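PDB 3MPR: putative endonuclease/exonuclease/phosphatase family protein from Bacteroides thetaiotaomicron, which probably hydrolyses phosphodiester bonds of nucleic acids in a metal-dependent way and belongs to the endonuclease/exonuclease/phosphatase family. Local coordinates for residues A[159-162]-A[163-166]; A[26-29]-A[30-34]; A[200-204]-A[205-209]. One frame throughout, in Å; residues are numbered along the deposited sequence. Where two conformers were deposited one is given.

Interaction 1: A[159-162]-A[163-166]; sequences QEKM and KELG. With ACY (acetic acid), chain F.
Two salt bridges, each spanning three residues, line the exposed side of the last turn of helix 148-164. In one, Lys-163 NZ meets Glu-160 OE2 at 2.8 Å; in the other, Lys-161 NZ meets Glu-164 OE2 at 2.9 Å. Both ammonium groups come to the syn side of a carboxylate oxygen and stand about 30° out of the carboxylate plane, off the ideal in-plane direction. The shapes of the two pairs differ. Glu-160 bends at chi2 and Lys-163 folds at chi3 (-73°), which brings its CE and NZ back across the end of the glutamate. Lys-161 and Glu-164 instead run side by side in the same direction, the glutamate fully extended with CG anti to its amide nitrogen (chi1 175°). Lys-161 NZ also donates to OXT of an acetic acid molecule (2.7 Å), probably present as acetate and from the crystallisation liquor.

Behind these side chains the helical backbone sets the spacing. Glu-164 N donates to Glu-160 O (2.9 Å) and Leu-165 N to Lys-161 O (2.8 Å), whereas the bond from Lys-163 N to Gln-159 O is weak at 3.4 Å. Leucine suits position 165 because it faces inward, reaching Leu-137 and Phe-139 of strand 135-142; Met-162, present as selenomethionine, also touches Phe-139 together with Ala-173 and Leu-175 of strand 173-178. This last turn is thus amphipathic, in the helix that connects strands 135-142 and 173-178 of a beta-alpha-beta unit. Long, flexible charged residues suit its outer side, where the opposite charges would largely compensate one another, and the two lysines, close to the C-terminal end of the helix, would probably also interact favourably with the negative end of its dipole.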
loop_
_atom_site.group_PDB
_atom_site.type_symbol
_atom_site.label_atom_id
_atom_site.label_comp_id
_atom_site.label_asym_id
_atom_site.label_seq_id
_atom_site.Cartn_x
_atom_site.Cartn_y
_atom_site.Cartn_z
ATOM N N GLN A 159 3.464 30.609 -1.465
ATOM C CA GLN A 159 2.284 30.993 -2.223
ATOM C C GLN A 159 2.606 32.112 -3.242
ATOM O O GLN A 159 2.064 32.134 -4.330
ATOM C CB GLN A 159 1.152 31.377 -1.273
ATOM C CG GLN A 159 0.650 30.179 -0.465
ATOM C CD GLN A 159 -0.203 30.569 0.723
ATOM O OE1 GLN A 159 0.151 30.299 1.873
ATOM N NE2 GLN A 159 -1.343 31.186 0.451
ATOM N N GLU A 160 3.505 33.026 -2.904
ATOM C CA GLU A 160 3.926 34.019 -3.901
ATOM C C GLU A 160 4.657 33.368 -5.084
ATOM O O GLU A 160 4.416 33.715 -6.239
ATOM C CB GLU A 160 4.767 35.118 -3.271
ATOM C CG GLU A 160 3.969 36.034 -2.341
ATOM C CD GLU A 160 2.835 36.774 -3.060
ATOM O OE1 GLU A 160 3.122 37.727 -3.818
ATOM O OE2 GLU A 160 1.656 36.400 -2.867
ATOM N N LYS A 161 5.539 32.412 -4.798
ATOM C CA LYS A 161 6.251 31.695 -5.853
ATOM C C LYS A 161 5.319 30.850 -6.718
ATOM O O LYS A 161 5.567 30.670 -7.907
ATOM C CB LYS A 161 7.385 30.822 -5.267
ATOM C CG LYS A 161 8.550 31.636 -4.709
ATOM C CD LYS A 161 9.361 32.323 -5.822
ATOM C CE LYS A 161 10.379 33.300 -5.229
ATOM N NZ LYS A 161 11.230 33.949 -6.270
HETATM N N MSE A 162 4.245 30.320 -6.131
HETATM C CA MSE A 162 3.280 29.549 -6.905
HETATM C C MSE A 162 2.686 30.395 -8.014
HETATM O O MSE A 162 2.459 29.913 -9.119
HETATM C CB MSE A 162 2.163 29.028 -6.011
HETATM C CG MSE A 162 2.621 27.934 -5.082
HETATM SE SE MSE A 162 1.119 27.282 -4.045
HETATM C CE MSE A 162 1.928 25.591 -3.457
ATOM N N LYS A 163 2.436 31.666 -7.716
ATOM C CA LYS A 163 1.923 32.585 -8.724
ATOM C C LYS A 163 3.044 33.010 -9.681
ATOM O O LYS A 163 2.879 32.966 -10.897
ATOM C CB LYS A 163 1.269 33.810 -8.061
ATOM C CG LYS A 163 -0.083 33.510 -7.432
ATOM C CD LYS A 163 -0.655 34.721 -6.703
ATOM C CE LYS A 163 0.088 34.998 -5.410
ATOM N NZ LYS A 163 -0.517 36.131 -4.654
ATOM N N GLU A 164 4.188 33.394 -9.130
ATOM C CA GLU A 164 5.291 33.905 -9.951
ATOM C C GLU A 164 5.704 32.870 -10.991
ATOM O O GLU A 164 5.896 33.196 -12.168
ATOM C CB GLU A 164 6.481 34.272 -9.063
ATOM C CG GLU A 164 7.739 34.699 -9.799
ATOM C CD GLU A 164 8.856 35.078 -8.833
ATOM O OE1 GLU A 164 8.697 36.068 -8.084
ATOM O OE2 GLU A 164 9.890 34.380 -8.817
ATOM N N LEU A 165 5.819 31.616 -10.560
ATOM C CA LEU A 165 6.351 30.552 -11.419
ATOM C C LEU A 165 5.340 30.026 -12.446
ATOM O O LEU A 165 5.659 29.170 -13.261
ATOM C CB LEU A 165 6.930 29.412 -10.562
ATOM C CG LEU A 165 8.042 29.937 -9.643
ATOM C CD1 LEU A 165 8.539 28.846 -8.702
ATOM C CD2 LEU A 165 9.201 30.513 -10.474
ATOM N N GLY A 166 4.125 30.551 -12.417
ATOM C CA GLY A 166 3.185 30.298 -13.491
ATOM C C GLY A 166 3.604 31.031 -14.760
ATOM O O GLY A 166 3.153 30.699 -15.852
HETATM C C ACY F . 13.851 35.757 -6.113
HETATM O O ACY F . 13.523 35.749 -7.336
HETATM O OXT ACY F . 13.120 35.423 -5.136
HETATM C CH3 ACY F . 15.233 36.206 -5.779
#

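Interaction 2: A[26-29]-A[30-34]; sequences DGWG and QRYPV
Tyr-32 lays its CB and one side of its ring over a face of the Trp-28 indole, one turn apart at the start of helix 28-41. Tyr-32 CB sits 3.4 Å from the centroid of the Trp-28 six-membered ring and almost on its normal, a well-centred CH-pi contact. Farther out, the phenol ring overlaps the five-membered ring as an offset stack, with centroids 4.7 Å apart and planes inclined at 25°; Tyr-32 CD2 comes to 3.4 Å from Trp-28 NE1. The tryptophan CG is anti to the backbone N (chi1 174°), which puts the ring beside its own carbonyl carbon, where Tyr-32, one turn on, covers it. A broad aromatic suits the place, since its flat face receives the methylene and the ring together.

Arg-31 takes a different side of the indole. Its NH2 lies at the ring edge, 3.5 Å from Trp-28 CE3, with the guanidinium plane turned 66° from that of the indole. A bend at chi3 folds the chain back over the helix start, where Arg-31 NE donates to Asp-26 O at 2.9 Å. That oxygen lies close to the guanidinium plane, although NE stands above the carbonyl plane. Beside it, Arg-31 N bonds to Gly-27 O at 3.0 Å, closing the first turn after Gly-27, the N-cap residue.

The rest of the guanidinium is satisfied by backbone oxygens: NH1 by Leu-14 and Pro-277, NH2 by Arg-15. An arginine thus draws several loops onto the helix start. Its side chain is about 7 Å from that of Glu-51, which binds magnesium in this protein, though no metal is bound to this chain in the model. Trp-28 and Tyr-32 pack on helix 54-63, where Trp-28 NE1 bonds to Asp-59, while Gln-30 and Arg-31 touch strand 248-251.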
loop_
_atom_site.group_PDB
_atom_site.type_symbol
_atom_site.label_atom_id
_atom_site.label_comp_id
_atom_site.label_asym_id
_atom_site.label_seq_id
_atom_site.Cartn_x
_atom_site.Cartn_y
_atom_site.Cartn_z
ATOM N N ASP A 26 19.038 1.434 12.593
ATOM C CA ASP A 26 18.221 2.132 11.601
ATOM C C ASP A 26 19.097 2.808 10.566
ATOM O O ASP A 26 18.798 3.924 10.112
ATOM C CB ASP A 26 17.350 3.194 12.266
ATOM C CG ASP A 26 16.332 2.602 13.235
ATOM O OD1 ASP A 26 15.547 1.699 12.837
ATOM O OD2 ASP A 26 16.323 3.047 14.404
ATOM N N GLY A 27 20.179 2.139 10.186
ATOM C CA GLY A 27 21.139 2.724 9.263
ATOM C C GLY A 27 20.615 2.893 7.851
ATOM O O GLY A 27 19.847 2.066 7.359
ATOM N N TRP A 28 21.041 3.970 7.198
ATOM C CA TRP A 28 20.658 4.247 5.819
ATOM C C TRP A 28 20.837 3.042 4.909
ATOM O O TRP A 28 19.935 2.703 4.146
ATOM C CB TRP A 28 21.445 5.446 5.275
ATOM C CG TRP A 28 21.235 5.733 3.803
ATOM C CD1 TRP A 28 22.165 5.606 2.803
ATOM C CD2 TRP A 28 20.030 6.182 3.174
ATOM N NE1 TRP A 28 21.609 5.956 1.592
ATOM C CE2 TRP A 28 20.301 6.320 1.797
ATOM C CE3 TRP A 28 18.748 6.497 3.643
ATOM C CZ2 TRP A 28 19.336 6.749 0.884
ATOM C CZ3 TRP A 28 17.792 6.918 2.733
ATOM C CH2 TRP A 28 18.087 7.040 1.373
ATOM N N GLY A 29 21.993 2.384 4.990
ATOM C CA GLY A 29 22.300 1.310 4.065
ATOM C C GLY A 29 21.337 0.141 4.148
ATOM O O GLY A 29 21.053 -0.518 3.152
ATOM N N GLN A 30 20.821 -0.101 5.345
ATOM C CA GLN A 30 19.835 -1.147 5.574
ATOM C C GLN A 30 18.422 -0.701 5.158
ATOM O O GLN A 30 17.630 -1.503 4.660
ATOM C CB GLN A 30 19.877 -1.532 7.058
ATOM C CG GLN A 30 18.795 -2.479 7.522
ATOM C CD GLN A 30 19.004 -2.940 8.956
ATOM O OE1 GLN A 30 19.884 -3.752 9.227
ATOM N NE2 GLN A 30 18.188 -2.428 9.878
ATOM N N ARG A 31 18.129 0.584 5.338
ATOM C CA ARG A 31 16.767 1.120 5.179
ATOM C C ARG A 31 16.395 1.416 3.745
ATOM O O ARG A 31 15.276 1.143 3.316
ATOM C CB ARG A 31 16.617 2.455 5.924
ATOM C CG ARG A 31 16.740 2.385 7.415
ATOM C CD ARG A 31 16.265 3.676 8.069
ATOM N NE ARG A 31 17.144 4.831 7.879
ATOM C CZ ARG A 31 16.879 5.842 7.053
ATOM N NH1 ARG A 31 15.766 5.824 6.307
ATOM N NH2 ARG A 31 17.725 6.871 6.972
ATOM N N TYR A 32 17.315 2.033 3.009
ATOM C CA TYR A 32 16.950 2.608 1.720
ATOM C C TYR A 32 16.494 1.611 0.651
ATOM O O TYR A 32 15.644 1.941 -0.170
ATOM C CB TYR A 32 18.019 3.601 1.208
ATOM C CG TYR A 32 19.109 3.041 0.311
ATOM C CD1 TYR A 32 18.851 2.706 -1.007
ATOM C CD2 TYR A 32 20.410 2.894 0.784
ATOM C CE1 TYR A 32 19.857 2.205 -1.833
ATOM C CE2 TYR A 32 21.410 2.395 -0.019
ATOM C CZ TYR A 32 21.136 2.057 -1.323
ATOM O OH TYR A 32 22.149 1.573 -2.116
ATOM N N PRO A 33 17.032 0.380 0.667
ATOM C CA PRO A 33 16.503 -0.564 -0.316
ATOM C C PRO A 33 15.009 -0.821 -0.090
ATOM O O PRO A 33 14.278 -1.012 -1.057
ATOM C CB PRO A 33 17.326 -1.828 -0.064
ATOM C CG PRO A 33 18.647 -1.297 0.481
ATOM C CD PRO A 33 18.204 -0.158 1.379
ATOM N N VAL A 34 14.562 -0.801 1.163
ATOM C CA VAL A 34 13.128 -0.949 1.476
ATOM C C VAL A 34 12.331 0.287 1.037
ATOM O O VAL A 34 11.259 0.173 0.429
ATOM C CB VAL A 34 12.916 -1.208 2.988
ATOM C CG1 VAL A 34 11.436 -1.459 3.295
ATOM C CG2 VAL A 34 13.757 -2.405 3.439
#

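Interaction 3: A[200-204]-A[205-209]; sequences SYEKC and DYRYA
Arg-207 holds the carbonyl of Tyr-201 with two nitrogens: NH2 donates to Tyr-201 O at 2.9 Å and NE to the same oxygen at 3.1 Å. Both reach it from one face of the carbonyl plane, while the oxygen itself lies nearly in the guanidinium plane. This carbonyl lies in the short, single-turn helix 200-203, and arginine, with several N-H groups in one plane, is well suited to it. The same flat group is stacked on the Tyr-201 ring, planes 3° apart and centres 3.8 Å apart, adding a cation-pi interaction. Tyrosine thus offers both a carbonyl and a ring face.

Arg-207 NH2 also donates to a water oxygen at 2.9 Å, and this water passes a hydrogen bond on to Glu-202 OE1; the direct ion pair from NH2 to Glu-202 OE1 is long at 3.9 Å. A second water donates to Lys-203 O and to Asp-205 OD1, bridging the turn, and Asp-205 OD2 accepts from His-237.

The turn carries the chain from helix 200-203 into strand 206-208, which pairs with strand 237-243 at the margin of its sheet. The hydroxyls of Tyr-206 and Tyr-208 hydrogen-bond to Gln-40 and Asp-246 of the second subunit.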
loop_
_atom_site.group_PDB
_atom_site.type_symbol
_atom_site.label_atom_id
_atom_site.label_comp_id
_atom_site.label_asym_id
_atom_site.label_seq_id
_atom_site.Cartn_x
_atom_site.Cartn_y
_atom_site.Cartn_z
ATOM N N SER A 200 -4.762 17.564 1.391
ATOM C CA SER A 200 -5.239 16.291 0.841
ATOM C C SER A 200 -5.893 15.423 1.913
ATOM O O SER A 200 -6.790 14.641 1.628
ATOM C CB SER A 200 -4.083 15.485 0.226
ATOM O OG SER A 200 -3.527 16.114 -0.920
ATOM N N TYR A 201 -5.398 15.525 3.143
ATOM C CA TYR A 201 -6.000 14.765 4.245
ATOM C C TYR A 201 -7.467 15.133 4.404
ATOM O O TYR A 201 -8.325 14.269 4.630
ATOM C CB TYR A 201 -5.258 15.022 5.558
ATOM C CG TYR A 201 -5.924 14.380 6.752
ATOM C CD1 TYR A 201 -6.882 15.072 7.494
ATOM C CD2 TYR A 201 -5.607 13.076 7.133
ATOM C CE1 TYR A 201 -7.508 14.480 8.594
ATOM C CE2 TYR A 201 -6.225 12.482 8.238
ATOM C CZ TYR A 201 -7.171 13.193 8.956
ATOM O OH TYR A 201 -7.789 12.608 10.035
ATOM N N GLU A 202 -7.755 16.425 4.279
ATOM C CA GLU A 202 -9.113 16.913 4.497
ATOM C C GLU A 202 -9.990 16.749 3.264
ATOM O O GLU A 202 -11.186 16.484 3.381
ATOM C CB GLU A 202 -9.115 18.386 4.936
ATOM C CG GLU A 202 -8.375 18.661 6.241
ATOM C CD GLU A 202 -9.083 18.100 7.476
ATOM O OE1 GLU A 202 -10.260 17.692 7.378
ATOM O OE2 GLU A 202 -8.449 18.064 8.547
ATOM N N LYS A 203 -9.411 16.908 2.079
ATOM C CA LYS A 203 -10.241 16.962 0.875
ATOM C C LYS A 203 -10.425 15.628 0.137
ATOM O O LYS A 203 -11.261 15.530 -0.760
ATOM C CB LYS A 203 -9.721 18.035 -0.086
ATOM C CG LYS A 203 -9.707 19.429 0.526
ATOM C CD LYS A 203 -11.012 19.728 1.262
ATOM C CE LYS A 203 -10.977 21.094 1.932
ATOM N NZ LYS A 203 -12.182 21.324 2.788
ATOM N N CYS A 204 -9.644 14.614 0.496
ATOM C CA CYS A 204 -9.723 13.330 -0.189
ATOM C C CYS A 204 -11.144 12.747 -0.132
ATOM O O CYS A 204 -11.850 12.940 0.849
ATOM C CB CYS A 204 -8.733 12.325 0.432
ATOM S SG CYS A 204 -9.015 11.968 2.184
ATOM N N ASP A 205 -11.548 12.042 -1.187
ATOM C CA ASP A 205 -12.752 11.206 -1.132
ATOM C C ASP A 205 -12.574 10.055 -0.157
ATOM O O ASP A 205 -13.471 9.759 0.641
ATOM C CB ASP A 205 -13.078 10.622 -2.505
ATOM C CG ASP A 205 -13.455 11.687 -3.522
ATOM O OD1 ASP A 205 -13.977 12.740 -3.117
ATOM O OD2 ASP A 205 -13.223 11.461 -4.726
ATOM N N TYR A 206 -11.421 9.400 -0.246
ATOM C CA TYR A 206 -11.127 8.223 0.558
ATOM C C TYR A 206 -9.877 8.428 1.431
ATOM O O TYR A 206 -8.792 8.713 0.921
ATOM C CB TYR A 206 -10.987 6.967 -0.319
ATOM C CG TYR A 206 -10.961 5.709 0.524
ATOM C CD1 TYR A 206 -12.122 4.976 0.749
ATOM C CD2 TYR A 206 -9.784 5.291 1.149
ATOM C CE1 TYR A 206 -12.112 3.840 1.568
ATOM C CE2 TYR A 206 -9.760 4.161 1.959
ATOM C CZ TYR A 206 -10.919 3.442 2.164
ATOM O OH TYR A 206 -10.900 2.336 2.982
ATOM N N ARG A 207 -10.041 8.284 2.744
ATOM C CA ARG A 207 -8.942 8.473 3.683
ATOM C C ARG A 207 -8.533 7.160 4.354
ATOM O O ARG A 207 -9.361 6.477 4.970
ATOM C CB ARG A 207 -9.323 9.512 4.742
ATOM C CG ARG A 207 -8.218 9.822 5.772
ATOM C CD ARG A 207 -8.767 10.653 6.929
ATOM N NE ARG A 207 -9.181 11.986 6.508
ATOM C CZ ARG A 207 -10.124 12.708 7.105
ATOM N NH1 ARG A 207 -10.783 12.229 8.156
ATOM N NH2 ARG A 207 -10.421 13.914 6.639
ATOM N N TYR A 208 -7.254 6.817 4.213
ATOM C CA TYR A 208 -6.650 5.644 4.842
ATOM C C TYR A 208 -5.528 6.144 5.749
ATOM O O TYR A 208 -4.431 6.439 5.290
ATOM C CB TYR A 208 -6.088 4.700 3.766
ATOM C CG TYR A 208 -5.487 3.419 4.302
ATOM C CD1 TYR A 208 -6.176 2.637 5.210
ATOM C CD2 TYR A 208 -4.227 2.996 3.892
ATOM C CE1 TYR A 208 -5.630 1.469 5.710
ATOM C CE2 TYR A 208 -3.676 1.820 4.379
ATOM C CZ TYR A 208 -4.392 1.065 5.283
ATOM O OH TYR A 208 -3.862 -0.100 5.767
ATOM N N ALA A 209 -5.809 6.255 7.040
ATOM C CA ALA A 209 -4.887 6.933 7.943
ATOM C C ALA A 209 -4.818 6.218 9.282
ATOM O O ALA A 209 -5.488 6.610 10.224
ATOM C CB ALA A 209 -5.317 8.381 8.142
HETATM O O HOH W 1 -12.408 15.559 7.994
HETATM O O HOH W 2 -12.857 15.190 -2.731
#

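Overall arrangement
Along the chain the order is interaction 2, interaction 1, interaction 3, all within the endonuclease/exonuclease/phosphatase domain, which has the DNase I-like fold. Interactions 1 and 2 lie on opposite sides of the chain's centre, their own centres 36 Å apart; interaction 3 is 26 Å from the first and 29 Å from the second, and none touches another. They sit on different elements of the fold: 159-166 ends a helix packed against the six-stranded sheet, 200-209 leads into an outermost strand of the seven-stranded sheet, and 26-34 opens a helix near the metal site. The strand of interaction 3 bonds to and stacks on the second subunit, which interaction 2 reaches only through Val-34.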